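Local coordinates for protein hemolysin BL lytic component L1 (Bacillus cereus, PDB 7NMQ) that serves as a lytic component of the haemolysin BL enterotoxin and probably takes part in building an alpha-helical pore in target-cell membranes, at residues E89-Y94 against N115-T120; N93-L98 against D339-K344; K105-L110 against H331-I336. One frame throughout, in Å; residues are numbered along the deposited sequence. Where two conformers were deposited one is given.

Contact 1: residues E89-Y94 against N115-T120. With EDO (1,2-ethanediol), chain F.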
loop_
_atom_site.group_PDB
_atom_site.type_symbol
_atom_site.label_atom_id
_atom_site.label_comp_id
_atom_site.label_asym_id
_atom_site.label_seq_id
_atom_site.Cartn_x
_atom_site.Cartn_y
_atom_site.Cartn_z
ATOM N N GLU A 89 21.040 -8.406 7.698
ATOM C CA GLU A 89 22.480 -8.452 7.325
ATOM C C GLU A 89 23.310 -8.237 8.600
ATOM O O GLU A 89 24.337 -8.927 8.753
ATOM C CB GLU A 89 22.839 -7.437 6.244
ATOM C CG GLU A 89 21.894 -7.501 5.052
ATOM C CD GLU A 89 22.358 -8.094 3.725
ATOM O OE1 GLU A 89 22.970 -7.362 2.934
ATOM O OE2 GLU A 89 22.021 -9.246 3.441
ATOM N N GLN A 90 22.891 -7.357 9.512
ATOM C CA GLN A 90 23.673 -7.149 10.751
ATOM C C GLN A 90 23.613 -8.429 11.592
ATOM O O GLN A 90 24.658 -8.852 12.089
ATOM C CB GLN A 90 23.130 -5.959 11.532
ATOM C CG GLN A 90 24.029 -5.606 12.699
ATOM C CD GLN A 90 23.605 -4.390 13.467
ATOM O OE1 GLN A 90 22.626 -3.755 13.172
ATOM N NE2 GLN A 90 24.387 -4.009 14.441
ATOM N N PHE A 91 22.450 -8.990 11.803
ATOM C CA PHE A 91 22.264 -10.201 12.647
ATOM C C PHE A 91 23.117 -11.338 12.071
ATOM O O PHE A 91 23.872 -11.999 12.807
ATOM C CB PHE A 91 20.794 -10.591 12.729
ATOM C CG PHE A 91 20.561 -11.673 13.733
ATOM C CD1 PHE A 91 20.762 -12.988 13.415
ATOM C CD2 PHE A 91 20.382 -11.343 15.067
ATOM C CE1 PHE A 91 20.631 -13.969 14.386
ATOM C CE2 PHE A 91 20.227 -12.314 16.032
ATOM C CZ PHE A 91 20.364 -13.629 15.691
ATOM N N GLN A 92 23.060 -11.525 10.739
ATOM C CA GLN A 92 23.795 -12.651 10.116
ATOM C C GLN A 92 25.284 -12.436 10.332
ATOM O O GLN A 92 26.020 -13.415 10.524
ATOM C CB GLN A 92 23.522 -12.785 8.629
ATOM C CG GLN A 92 22.068 -13.068 8.288
ATOM C CD GLN A 92 21.570 -14.384 8.824
ATOM O OE1 GLN A 92 22.346 -15.339 8.958
ATOM N NE2 GLN A 92 20.271 -14.447 9.083
ATOM N N ASN A 93 25.733 -11.194 10.220
ATOM C CA ASN A 93 27.160 -10.877 10.346
ATOM C C ASN A 93 27.631 -10.945 11.819
ATOM O O ASN A 93 28.834 -11.164 12.023
ATOM C CB ASN A 93 27.452 -9.522 9.734
ATOM C CG ASN A 93 28.942 -9.353 9.618
ATOM O OD1 ASN A 93 29.648 -10.251 9.140
ATOM N ND2 ASN A 93 29.419 -8.237 10.088
ATOM N N TYR A 94 26.754 -10.716 12.781
ATOM C CA TYR A 94 27.109 -10.778 14.223
ATOM C C TYR A 94 27.043 -12.243 14.678
ATOM O O TYR A 94 27.650 -12.547 15.713
ATOM C CB TYR A 94 26.201 -9.901 15.092
ATOM C CG TYR A 94 26.602 -8.460 15.264
ATOM C CD1 TYR A 94 26.784 -7.614 14.189
ATOM C CD2 TYR A 94 26.887 -7.930 16.505
ATOM C CE1 TYR A 94 27.162 -6.289 14.322
ATOM C CE2 TYR A 94 27.271 -6.609 16.658
ATOM C CZ TYR A 94 27.411 -5.772 15.579
ATOM O OH TYR A 94 27.801 -4.470 15.773
ATOM N N ASN A 115 23.837 -5.461 22.716
ATOM C CA ASN A 115 23.602 -4.002 22.818
ATOM C C ASN A 115 23.645 -3.341 21.430
ATOM O O ASN A 115 22.843 -2.439 21.192
ATOM C CB ASN A 115 24.573 -3.342 23.796
ATOM C CG ASN A 115 24.074 -1.983 24.201
ATOM O OD1 ASN A 115 23.001 -1.889 24.786
ATOM N ND2 ASN A 115 24.776 -0.949 23.778
ATOM N N ASP A 116 24.563 -3.727 20.588
ATOM C CA ASP A 116 24.660 -3.132 19.229
ATOM C C ASP A 116 23.374 -3.437 18.458
ATOM O O ASP A 116 22.877 -2.577 17.719
ATOM C CB ASP A 116 25.814 -3.683 18.407
ATOM C CG ASP A 116 27.165 -3.202 18.860
ATOM O OD1 ASP A 116 27.229 -2.312 19.768
ATOM O OD2 ASP A 116 28.161 -3.710 18.292
ATOM N N LEU A 117 22.856 -4.653 18.593
ATOM C CA LEU A 117 21.612 -5.023 17.879
ATOM C C LEU A 117 20.455 -4.210 18.462
ATOM O O LEU A 117 19.610 -3.754 17.659
ATOM C CB LEU A 117 21.388 -6.532 17.984
ATOM C CG LEU A 117 22.415 -7.342 17.201
ATOM C CD1 LEU A 117 22.311 -8.817 17.534
ATOM C CD2 LEU A 117 22.273 -7.154 15.702
ATOM N N ILE A 118 20.401 -4.009 19.774
ATOM C CA ILE A 118 19.349 -3.156 20.387
ATOM C C ILE A 118 19.447 -1.742 19.830
ATOM O O ILE A 118 18.379 -1.115 19.588
ATOM C CB ILE A 118 19.458 -3.158 21.918
ATOM C CG1 ILE A 118 19.107 -4.548 22.466
ATOM C CG2 ILE A 118 18.550 -2.091 22.501
ATOM C CD1 ILE A 118 19.487 -4.748 23.906
ATOM N N THR A 119 20.652 -1.224 19.663
ATOM C CA THR A 119 20.832 0.136 19.126
ATOM C C THR A 119 20.120 0.210 17.761
ATOM O O THR A 119 19.367 1.171 17.494
ATOM C CB THR A 119 22.311 0.503 19.078
ATOM O OG1 THR A 119 22.814 0.552 20.417
ATOM C CG2 THR A 119 22.559 1.810 18.359
ATOM N N THR A 120 20.346 -0.751 16.888
ATOM C CA THR A 120 19.722 -0.794 15.547
ATOM C C THR A 120 18.213 -0.914 15.667
ATOM O O THR A 120 17.485 -0.182 14.962
ATOM C CB THR A 120 20.246 -1.971 14.737
ATOM O OG1 THR A 120 21.668 -1.762 14.704
ATOM C CG2 THR A 120 19.638 -2.037 13.351
HETATM C C1 EDO F . 20.207 1.187 24.268
HETATM O O1 EDO F . 20.097 -0.124 24.809
HETATM C C2 EDO F . 20.933 1.209 22.968
HETATM O O2 EDO F . 21.743 0.065 22.754
HETATM O O HOH W 1 24.457 -1.286 15.869
#
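Helix 45-103, through Gln90, Phe91 and Tyr94, meets the next helix of the chain, 107-154, with the two segments running almost exactly antiparallel: their directions differ by 176° and their axes come within 11.0 Å. Phe91 and Leu117 sit level with each other, with the Gln90-Thr120 pair on one side of that level along the helices and the Tyr94-Asp116 pair on the other.

Gln90 reaches across with an extended chain, CG anti to the backbone N (chi1 -172°), and this stretch delivers its amide to the other helix. OE1 accepts a hydrogen bond of 2.7 Å from Thr120 OG1, the hydroxyl lying in the carbonyl plane on a lone pair at a C=O...O angle of 123°. The other half of the amide is used as well: NE2 donates to a water at 3.1 Å, and that water in turn donates to the backbone oxygen of Asp116. With both ends engaged, the amide is held against rotation.

One turn on, Tyr94 OH donates to Asp116 OD2 at 2.7 Å. The carboxylate stands nearly upright to the ring, its OD2 at the ring edge, and the hydroxyl meets OD2 on the anti side, somewhat out of the carboxylate plane.

Between these polar links and the bundle interior lies Leu117, whose methyls divide the work. CD2 packs on the aliphatic and amide carbons of Gln90, 3.8 Å from Gln90 CD, while CD1 lies 4.0 Å from Phe91 CD2. The Phe91 ring continues inward to Trp347 and Tyr318 on two further helices.

Helices 45-103 and 107-154, consecutive, antiparallel and joined by a short turn, form a helical hairpin, here with apolar packing on its inner side and polar pairs at its margin, in an elongated bundle like that of ClyA-type toxins.

Contact 2: residues N93-L98 against D339-K344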
loop_
_atom_site.group_PDB
_atom_site.type_symbol
_atom_site.label_atom_id
_atom_site.label_comp_id
_atom_site.label_asym_id
_atom_site.label_seq_id
_atom_site.Cartn_x
_atom_site.Cartn_y
_atom_site.Cartn_z
ATOM N N ASN A 93 25.733 -11.194 10.220
ATOM C CA ASN A 93 27.160 -10.877 10.346
ATOM C C ASN A 93 27.631 -10.945 11.819
ATOM O O ASN A 93 28.834 -11.164 12.023
ATOM C CB ASN A 93 27.452 -9.522 9.734
ATOM C CG ASN A 93 28.942 -9.353 9.618
ATOM O OD1 ASN A 93 29.648 -10.251 9.140
ATOM N ND2 ASN A 93 29.419 -8.237 10.088
ATOM N N TYR A 94 26.754 -10.716 12.781
ATOM C CA TYR A 94 27.109 -10.778 14.223
ATOM C C TYR A 94 27.043 -12.243 14.678
ATOM O O TYR A 94 27.650 -12.547 15.713
ATOM C CB TYR A 94 26.201 -9.901 15.092
ATOM C CG TYR A 94 26.602 -8.460 15.264
ATOM C CD1 TYR A 94 26.784 -7.614 14.189
ATOM C CD2 TYR A 94 26.887 -7.930 16.505
ATOM C CE1 TYR A 94 27.162 -6.289 14.322
ATOM C CE2 TYR A 94 27.271 -6.609 16.658
ATOM C CZ TYR A 94 27.411 -5.772 15.579
ATOM O OH TYR A 94 27.801 -4.470 15.773
ATOM N N TYR A 95 26.316 -13.103 14.003
ATOM C CA TYR A 95 25.917 -14.424 14.543
ATOM C C TYR A 95 27.147 -15.197 15.000
ATOM O O TYR A 95 27.167 -15.740 16.133
ATOM C CB TYR A 95 25.155 -15.210 13.471
ATOM C CG TYR A 95 24.794 -16.611 13.905
ATOM C CD1 TYR A 95 23.726 -16.860 14.755
ATOM C CD2 TYR A 95 25.576 -17.691 13.543
ATOM C CE1 TYR A 95 23.381 -18.156 15.120
ATOM C CE2 TYR A 95 25.237 -18.989 13.899
ATOM C CZ TYR A 95 24.155 -19.228 14.715
ATOM O OH TYR A 95 23.898 -20.529 15.068
ATOM N N ASP A 96 28.152 -15.343 14.148
ATOM C CA ASP A 96 29.296 -16.203 14.562
ATOM C C ASP A 96 30.000 -15.658 15.832
ATOM O O ASP A 96 30.439 -16.477 16.679
ATOM C CB ASP A 96 30.304 -16.378 13.441
ATOM C CG ASP A 96 29.876 -17.325 12.342
ATOM O OD1 ASP A 96 28.921 -18.113 12.570
ATOM O OD2 ASP A 96 30.503 -17.263 11.253
ATOM N N THR A 97 30.139 -14.350 15.963
ATOM C CA THR A 97 30.736 -13.701 17.141
ATOM C C THR A 97 29.858 -13.987 18.359
ATOM O O THR A 97 30.397 -14.268 19.459
ATOM C CB THR A 97 30.953 -12.199 16.982
ATOM O OG1 THR A 97 31.785 -12.028 15.843
ATOM C CG2 THR A 97 31.550 -11.540 18.196
ATOM N N LEU A 98 28.543 -13.827 18.235
ATOM C CA LEU A 98 27.669 -14.070 19.399
ATOM C C LEU A 98 27.825 -15.536 19.831
ATOM O O LEU A 98 27.931 -15.790 21.029
ATOM C CB LEU A 98 26.216 -13.748 19.062
ATOM C CG LEU A 98 25.953 -12.314 18.615
ATOM C CD1 LEU A 98 24.535 -12.108 18.093
ATOM C CD2 LEU A 98 26.287 -11.344 19.691
ATOM N N ASP A 339 18.480 -19.835 20.863
ATOM C CA ASP A 339 17.702 -18.626 20.524
ATOM C C ASP A 339 18.399 -17.896 19.381
ATOM O O ASP A 339 17.701 -17.379 18.485
ATOM C CB ASP A 339 17.539 -17.775 21.780
ATOM C CG ASP A 339 16.828 -18.536 22.898
ATOM O OD1 ASP A 339 15.833 -19.254 22.592
ATOM O OD2 ASP A 339 17.302 -18.465 24.065
ATOM N N LEU A 340 19.723 -17.874 19.370
ATOM C CA LEU A 340 20.454 -17.234 18.259
ATOM C C LEU A 340 20.162 -17.983 16.958
ATOM O O LEU A 340 20.003 -17.314 15.929
ATOM C CB LEU A 340 21.948 -17.149 18.529
ATOM C CG LEU A 340 22.341 -16.350 19.771
ATOM C CD1 LEU A 340 23.819 -16.531 20.070
ATOM C CD2 LEU A 340 22.015 -14.877 19.633
ATOM N N LYS A 341 20.215 -19.309 17.009
ATOM C CA LYS A 341 20.086 -20.119 15.777
ATOM C C LYS A 341 18.657 -19.981 15.232
ATOM O O LYS A 341 18.476 -19.832 13.980
ATOM C CB LYS A 341 20.388 -21.584 16.058
ATOM C CG LYS A 341 20.231 -22.490 14.843
ATOM C CD LYS A 341 20.861 -23.823 15.021
ATOM C CE LYS A 341 20.514 -24.794 13.914
ATOM N NZ LYS A 341 20.467 -26.193 14.395
ATOM N N ALA A 342 17.666 -19.992 16.107
ATOM C CA ALA A 342 16.257 -19.844 15.696
ATOM C C ALA A 342 16.096 -18.486 15.015
ATOM O O ALA A 342 15.408 -18.407 13.957
ATOM C CB ALA A 342 15.287 -20.023 16.838
ATOM N N ALA A 343 16.656 -17.441 15.597
ATOM C CA ALA A 343 16.548 -16.087 15.026
ATOM C C ALA A 343 17.286 -15.996 13.691
ATOM O O ALA A 343 16.799 -15.311 12.773
ATOM C CB ALA A 343 17.059 -15.102 16.032
ATOM N N LYS A 344 18.439 -16.646 13.585
ATOM C CA LYS A 344 19.233 -16.646 12.336
ATOM C C LYS A 344 18.312 -17.112 11.212
ATOM O O LYS A 344 18.237 -16.441 10.165
ATOM C CB LYS A 344 20.451 -17.549 12.509
ATOM C CG LYS A 344 21.468 -17.476 11.387
ATOM C CD LYS A 344 22.470 -18.599 11.511
ATOM C CE LYS A 344 23.772 -18.306 10.807
ATOM N NZ LYS A 344 23.571 -18.100 9.359
#
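Tyr95 and Leu98 of helix 45-103 pack on Leu340 and Lys344 of helix 330-357, the two segments running antiparallel at 166° with their axes 10.7 Å apart at closest approach. Although 240 residues separate them in sequence, the segments are neighbours in the long helical bundle that this protein shares with ClyA-like toxins, and side-chain packing carries the contact.

Tyr95 projects its ring across the gap, CG lying anti to the backbone N (chi1 176°). The edge of the ring slides against the backbone of the opposite helix, with CE1 3.6 Å from Leu340 O and the Leu340 carbonyl carbon and Lys341 N near the ring plane. CE1 also touches Leu340 CB, and the hydroxyl oxygen ends beside Lys341 CB at 3.8 Å, where the rest of that lysine leads away.

Deeper in the bundle, Leu340 and Leu98 cross at about a right angle. Leu340 CD1 rests 3.8 Å from Leu98 CB, while Leu340 CD2 approaches Leu98 CD1. Leu98 also packs on Leu110 and Leu117 of helix 107-154, and Leu340 on Leu5, so the apolar layer continues to helix 107-154 and to the N-terminal residues.

Lys344 was modelled in two conformers; in the one described here its aliphatic chain passes across one ring face, and the bend at the last torsion turns the amine toward Gln92 OE1, its hydrogen-bond partner. Any cation-pi attraction is at most weak at that range; the closer interaction is a CH-pi contact, Lys344 CD standing 3.5 Å from the centroid of the Tyr95 ring and only 5° off its normal.

Contact 3: residues K105-L110 against H331-I336; sequences KDKAGL and HKFSLI. With EDO (1,2-ethanediol), chain E.
The ring of Phe333 is met by three residues of 105-110, and each touches it with carbon. Leu110 CD2 lies 3.7 Å from Phe333 CE1, the two side chains arriving from opposite directions. Lys107 CG reaches the same ring atom at 3.8 Å, so that CE1 touches both a leucine methyl and a lysine methylene. On the other side of the ring's tip, Phe333 CE2 comes 3.9 Å from Lys105 CA, a backbone atom of the turn. The same Leu110 methyl, CD2, also meets Ile336 CD1 tip to tip at 3.7 Å and thereby joins two successive turns of the partner helix.

Torsions account for these placements. In Phe333 CG stands anti to the backbone N (chi1 -175°), which sends the ring toward the turn. Lys107 runs out extended beyond CG, and its ammonium ends among the backbone oxygens of Ile325, Asp326 and Met328, to which it is hydrogen-bonded. One lysine therefore does two jobs, its methylenes packing on the aromatic ring and its charge meeting backbone oxygens at the C-terminal end of helix 275-325 and in the loop that follows.

The next shell fixes the turn itself. Lys105 has positive phi and closes helix 45-103 in a Schellman motif, and Asp106 then serves as N-cap of helix 107-154. Its OD1 accepts from Gly109 N at 2.9 Å, approached from above the carboxylate plane, and takes a further bond of 2.7 Å from O2 of an ethanediol probably left by the crystallisation liquor.

Thr101 and Val102 of helix 45-103 also pack on Leu110, while Ile325 of helix 275-325 touches both Leu110 and Phe333. The contact thus lies at one end of the bundle, where helices 45-103 and 107-154 are joined by their turn and helix 330-357 begins.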
loop_
_atom_site.group_PDB
_atom_site.type_symbol
_atom_site.label_atom_id
_atom_site.label_comp_id
_atom_site.label_asym_id
_atom_site.label_seq_id
_atom_site.Cartn_x
_atom_site.Cartn_y
_atom_site.Cartn_z
ATOM N N LYS A 105 32.599 -18.276 27.051
ATOM C CA LYS A 105 32.074 -17.790 28.352
ATOM C C LYS A 105 32.472 -16.317 28.521
ATOM O O LYS A 105 32.863 -15.903 29.622
ATOM C CB LYS A 105 32.557 -18.696 29.482
ATOM C CG LYS A 105 32.027 -20.111 29.369
ATOM C CD LYS A 105 32.344 -20.948 30.587
ATOM C CE LYS A 105 31.868 -22.373 30.456
ATOM N NZ LYS A 105 32.788 -23.178 29.613
ATOM N N ASP A 106 32.367 -15.534 27.447
ATOM C CA ASP A 106 32.711 -14.095 27.385
ATOM C C ASP A 106 31.431 -13.265 27.499
ATOM O O ASP A 106 30.845 -12.836 26.458
ATOM C CB ASP A 106 33.428 -13.798 26.082
ATOM C CG ASP A 106 33.722 -12.335 25.868
ATOM O OD1 ASP A 106 33.587 -11.524 26.845
ATOM O OD2 ASP A 106 34.098 -12.023 24.721
ATOM N N LYS A 107 30.954 -13.047 28.707
ATOM C CA LYS A 107 29.696 -12.299 28.942
ATOM C C LYS A 107 29.809 -10.879 28.381
ATOM O O LYS A 107 28.846 -10.403 27.799
ATOM C CB LYS A 107 29.316 -12.307 30.420
ATOM C CG LYS A 107 28.807 -13.638 30.917
ATOM C CD LYS A 107 28.352 -13.536 32.384
ATOM C CE LYS A 107 27.616 -14.788 32.804
ATOM N NZ LYS A 107 27.003 -14.643 34.132
ATOM N N ALA A 108 30.929 -10.193 28.560
ATOM C CA ALA A 108 31.073 -8.789 28.106
ATOM C C ALA A 108 30.893 -8.744 26.589
ATOM O O ALA A 108 30.250 -7.842 26.079
ATOM C CB ALA A 108 32.407 -8.179 28.473
ATOM N N GLY A 109 31.535 -9.677 25.900
ATOM C CA GLY A 109 31.466 -9.774 24.437
ATOM C C GLY A 109 30.052 -9.996 23.934
ATOM O O GLY A 109 29.625 -9.388 22.942
ATOM N N LEU A 110 29.337 -10.903 24.569
ATOM C CA LEU A 110 27.955 -11.199 24.168
ATOM C C LEU A 110 27.107 -9.954 24.431
ATOM O O LEU A 110 26.308 -9.557 23.577
ATOM C CB LEU A 110 27.436 -12.410 24.938
ATOM C CG LEU A 110 25.985 -12.764 24.583
ATOM C CD1 LEU A 110 25.810 -13.156 23.128
ATOM C CD2 LEU A 110 25.466 -13.845 25.476
ATOM N N HIS A 331 24.817 -22.979 32.888
ATOM C CA HIS A 331 23.939 -23.887 32.095
ATOM C C HIS A 331 23.027 -23.042 31.213
ATOM O O HIS A 331 23.054 -23.214 29.978
ATOM C CB HIS A 331 23.144 -24.839 33.009
ATOM C CG HIS A 331 22.247 -25.746 32.246
ATOM N ND1 HIS A 331 20.867 -25.708 32.398
ATOM C CD2 HIS A 331 22.489 -26.596 31.221
ATOM C CE1 HIS A 331 20.304 -26.554 31.545
ATOM N NE2 HIS A 331 21.289 -27.128 30.817
ATOM N N LYS A 332 22.294 -22.111 31.787
ATOM C CA LYS A 332 21.366 -21.317 30.954
ATOM C C LYS A 332 22.154 -20.490 29.925
ATOM O O LYS A 332 21.715 -20.345 28.755
ATOM C CB LYS A 332 20.511 -20.379 31.797
ATOM C CG LYS A 332 19.390 -19.748 30.998
ATOM C CD LYS A 332 18.486 -18.897 31.821
ATOM C CE LYS A 332 17.349 -18.385 30.972
ATOM N NZ LYS A 332 16.363 -17.603 31.750
ATOM N N PHE A 333 23.331 -19.994 30.307
ATOM C CA PHE A 333 24.164 -19.205 29.362
ATOM C C PHE A 333 24.504 -20.044 28.131
ATOM O O PHE A 333 24.419 -19.583 27.001
ATOM C CB PHE A 333 25.382 -18.681 30.109
ATOM C CG PHE A 333 26.249 -17.774 29.289
ATOM C CD1 PHE A 333 25.986 -16.421 29.197
ATOM C CD2 PHE A 333 27.392 -18.265 28.688
ATOM C CE1 PHE A 333 26.791 -15.602 28.417
ATOM C CE2 PHE A 333 28.193 -17.443 27.916
ATOM C CZ PHE A 333 27.904 -16.108 27.802
ATOM N N SER A 334 24.876 -21.297 28.343
ATOM C CA SER A 334 25.256 -22.221 27.252
ATOM C C SER A 334 24.084 -22.503 26.308
ATOM O O SER A 334 24.326 -23.052 25.194
ATOM C CB SER A 334 25.802 -23.507 27.834
ATOM O OG SER A 334 24.769 -24.365 28.321
ATOM N N LEU A 335 22.845 -22.240 26.709
ATOM C CA LEU A 335 21.651 -22.509 25.849
ATOM C C LEU A 335 21.304 -21.319 24.966
ATOM O O LEU A 335 20.461 -21.476 24.065
ATOM C CB LEU A 335 20.460 -22.907 26.714
ATOM C CG LEU A 335 20.706 -24.139 27.589
ATOM C CD1 LEU A 335 19.462 -24.480 28.394
ATOM C CD2 LEU A 335 21.150 -25.348 26.751
ATOM N N ILE A 336 21.912 -20.171 25.179
ATOM C CA ILE A 336 21.580 -18.947 24.376
ATOM C C ILE A 336 21.708 -19.254 22.890
ATOM O O ILE A 336 20.913 -18.778 22.077
ATOM C CB ILE A 336 22.437 -17.754 24.820
ATOM C CG1 ILE A 336 22.027 -17.278 26.213
ATOM C CG2 ILE A 336 22.380 -16.618 23.823
ATOM C CD1 ILE A 336 23.043 -16.337 26.853
HETATM C C1 EDO E . 33.296 -11.240 30.404
HETATM O O1 EDO E . 32.465 -10.398 31.185
HETATM C C2 EDO E . 34.357 -10.547 29.659
HETATM O O2 EDO E . 35.249 -11.394 28.961
#

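How the contacts relate
The three contacts follow one another along one end of the bundle, each pairing two of the helices 45-103, 107-154 and 330-357, so that together they close a triangle. Contacts 1 and 2 have centres about 9 Å apart, share Asn93 and Tyr94, and meet where Phe91 CZ packs 3.6 Å from Ala343 CB. Contacts 2 and 3, with centres about 13 Å apart, join at Leu98 and Leu110. Contacts 1 and 3 lie about 17 Å apart between centres and do not touch, though both use helix 107-154. The ethanediols at contacts 1 and 3 probably come from the crystallisation liquor; all three are packing contacts of the bundle with no assigned site.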